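Local coordinates for peroxiredoxin PRX1, mitochondrial (PDB 5YKJ), which reduces peroxides in yeast mitochondria as a 1-Cys thiol peroxidase, whose oxidised cysteine is probably recycled by the glutathione and thioredoxin systems, at residues 34-39 with 77-82. Sequence-based numbering, arbitrary orientation.
Sequences FSHPAD and EKWIQD
Asp39 lies across one face of the Trp79 indole, the tightly packed part of a contact that joins the loop after strand 30-36 to helix 73-87. Its CA stands over the centre of the six-membered ring, 4.0 Å from the centroid and 11° off the normal, a CH-pi contact. The carboxylate leaves on the same side of the ring but overhangs its CE3–CZ3 rim, tilted 21° from the ring plane, with OD1 3.3 Å from Trp79 CE3. This pose follows from a first torsion that sets Asp39 CG anti to its own carbonyl carbon. Hydrogen bonds elsewhere hold the carboxylate: OD1 meets Ser69 OG, while OD2 meets Ser75 OG and His76 ND1.

The indole reaches the loop because Trp79 CG is anti to the backbone N, which extends the ring away from the helix. Its far rim points at a face of His36 in an edge-to-face pair, planes at 77° and centroids 6.0 Å apart. This end is looser: Trp79 CH2 comes no nearer than 4.3 Å to His36 CG, off toward the rim of the imidazole. Val48 of helix 46-53 touches both rings, and Trp79 NE1 is hydrogen-bonded to Thr45 OG1. On the solvent side of the helix, Glu77, Lys78 and Gln81 are exposed and add almost nothing.

With Trp79 cut back to an alanine, a gap is likely to open between helix and loop, leaving Thr45 OG1 without its indole partner and Asp39 without the surface beneath it. Cys44, seen here as S-hydroxycysteine, immediately precedes Thr45, so the indole packs beside the redox segment of this thioredoxin-like fold. The segments meet by van der Waals, CH-pi and edge-to-face packing; the buried carboxylate, above the indole rim, takes its polar partners from Ser69, Ser75 and His76.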
# COMPACT_ATOMS: atom_id res chain seq x y z
N PHE A 34 -3.68 -1.04 3.95
CA PHE A 34 -3.64 0.10 4.81
C PHE A 34 -4.42 -0.15 6.10
O PHE A 34 -5.42 -0.72 6.10
CB PHE A 34 -4.13 1.38 4.12
CG PHE A 34 -5.47 1.28 3.44
CD1 PHE A 34 -5.56 0.89 2.18
CD2 PHE A 34 -6.62 1.57 4.09
CE1 PHE A 34 -6.74 0.81 1.55
CE2 PHE A 34 -7.84 1.50 3.46
CZ PHE A 34 -7.89 1.10 2.21
N SER A 35 -3.83 0.32 7.19
CA SER A 35 -4.27 0.07 8.51
C SER A 35 -4.81 1.24 9.32
O SER A 35 -4.38 2.29 9.19
CB SER A 35 -3.10 -0.55 9.28
OG SER A 35 -2.49 -1.51 8.50
N HIS A 36 -5.81 0.92 10.13
CA HIS A 36 -6.48 1.85 11.01
C HIS A 36 -6.71 1.25 12.39
O HIS A 36 -7.05 0.17 12.51
CB HIS A 36 -7.80 2.30 10.38
CG HIS A 36 -7.61 2.89 9.03
ND1 HIS A 36 -7.28 4.19 8.83
CD2 HIS A 36 -7.66 2.33 7.81
CE1 HIS A 36 -7.08 4.40 7.55
NE2 HIS A 36 -7.32 3.29 6.91
N PRO A 37 -6.48 2.06 13.43
CA PRO A 37 -6.69 1.57 14.79
C PRO A 37 -8.16 1.29 15.16
O PRO A 37 -8.41 0.45 15.94
CB PRO A 37 -6.08 2.67 15.68
CG PRO A 37 -5.20 3.44 14.80
CD PRO A 37 -5.80 3.37 13.45
N ALA A 38 -9.07 2.07 14.62
CA ALA A 38 -10.47 1.97 14.95
C ALA A 38 -11.36 2.56 13.88
O ALA A 38 -10.91 3.29 13.08
CB ALA A 38 -10.72 2.70 16.24
N ASP A 39 -12.64 2.22 13.89
CA ASP A 39 -13.59 2.78 12.98
C ASP A 39 -14.11 4.09 13.55
O ASP A 39 -13.94 4.35 14.66
CB ASP A 39 -14.80 1.83 12.77
CG ASP A 39 -14.46 0.54 12.08
OD1 ASP A 39 -13.31 0.34 11.82
OD2 ASP A 39 -15.37 -0.24 11.88
N GLU A 77 -19.17 -2.23 8.32
CA GLU A 77 -20.25 -1.97 7.40
C GLU A 77 -20.93 -0.63 7.65
O GLU A 77 -21.17 0.09 6.73
CB GLU A 77 -21.25 -3.12 7.45
CG GLU A 77 -20.81 -4.31 6.61
CD GLU A 77 -21.56 -5.60 6.88
OE1 GLU A 77 -22.27 -5.70 7.83
OE2 GLU A 77 -21.33 -6.55 6.15
N LYS A 78 -21.18 -0.31 8.91
CA LYS A 78 -21.75 0.97 9.27
C LYS A 78 -20.79 2.12 8.92
O LYS A 78 -21.19 3.12 8.46
CB LYS A 78 -22.05 1.05 10.77
CG LYS A 78 -23.04 0.05 11.29
CD LYS A 78 -23.14 0.07 12.84
CE LYS A 78 -21.81 -0.10 13.61
NZ LYS A 78 -21.76 -0.99 14.84
N TRP A 79 -19.50 1.89 9.17
CA TRP A 79 -18.49 2.89 8.86
C TRP A 79 -18.47 3.16 7.35
O TRP A 79 -18.41 4.25 6.95
CB TRP A 79 -17.12 2.38 9.36
CG TRP A 79 -16.00 3.38 9.33
CD1 TRP A 79 -16.10 4.70 9.46
CD2 TRP A 79 -14.62 3.11 9.17
NE1 TRP A 79 -14.89 5.29 9.37
CE2 TRP A 79 -13.96 4.32 9.17
CE3 TRP A 79 -13.89 1.96 8.96
CZ2 TRP A 79 -12.60 4.43 9.03
CZ3 TRP A 79 -12.53 2.07 8.83
CH2 TRP A 79 -11.91 3.30 8.86
N ILE A 80 -18.57 2.10 6.57
CA ILE A 80 -18.59 2.30 5.12
C ILE A 80 -19.78 3.14 4.66
O ILE A 80 -19.66 3.81 3.73
CB ILE A 80 -18.48 0.96 4.36
CG1 ILE A 80 -17.03 0.51 4.31
CG2 ILE A 80 -19.02 1.01 2.94
CD1 ILE A 80 -16.95 -0.84 3.69
N GLN A 81 -20.90 3.02 5.34
CA GLN A 81 -22.04 3.83 4.99
C GLN A 81 -21.72 5.30 5.22
O GLN A 81 -22.07 6.11 4.42
CB GLN A 81 -23.32 3.37 5.72
CG GLN A 81 -23.75 1.97 5.40
CD GLN A 81 -24.93 1.46 6.19
OE1 GLN A 81 -25.77 2.18 6.55
NE2 GLN A 81 -24.94 0.20 6.47
N ASP A 82 -21.05 5.62 6.30
CA ASP A 82 -20.67 6.99 6.55
C ASP A 82 -19.66 7.47 5.50
O ASP A 82 -19.76 8.53 5.00
CB ASP A 82 -20.03 7.09 7.93
CG ASP A 82 -21.01 7.27 9.06
OD1 ASP A 82 -22.19 7.19 8.81
OD2 ASP A 82 -20.52 7.53 10.13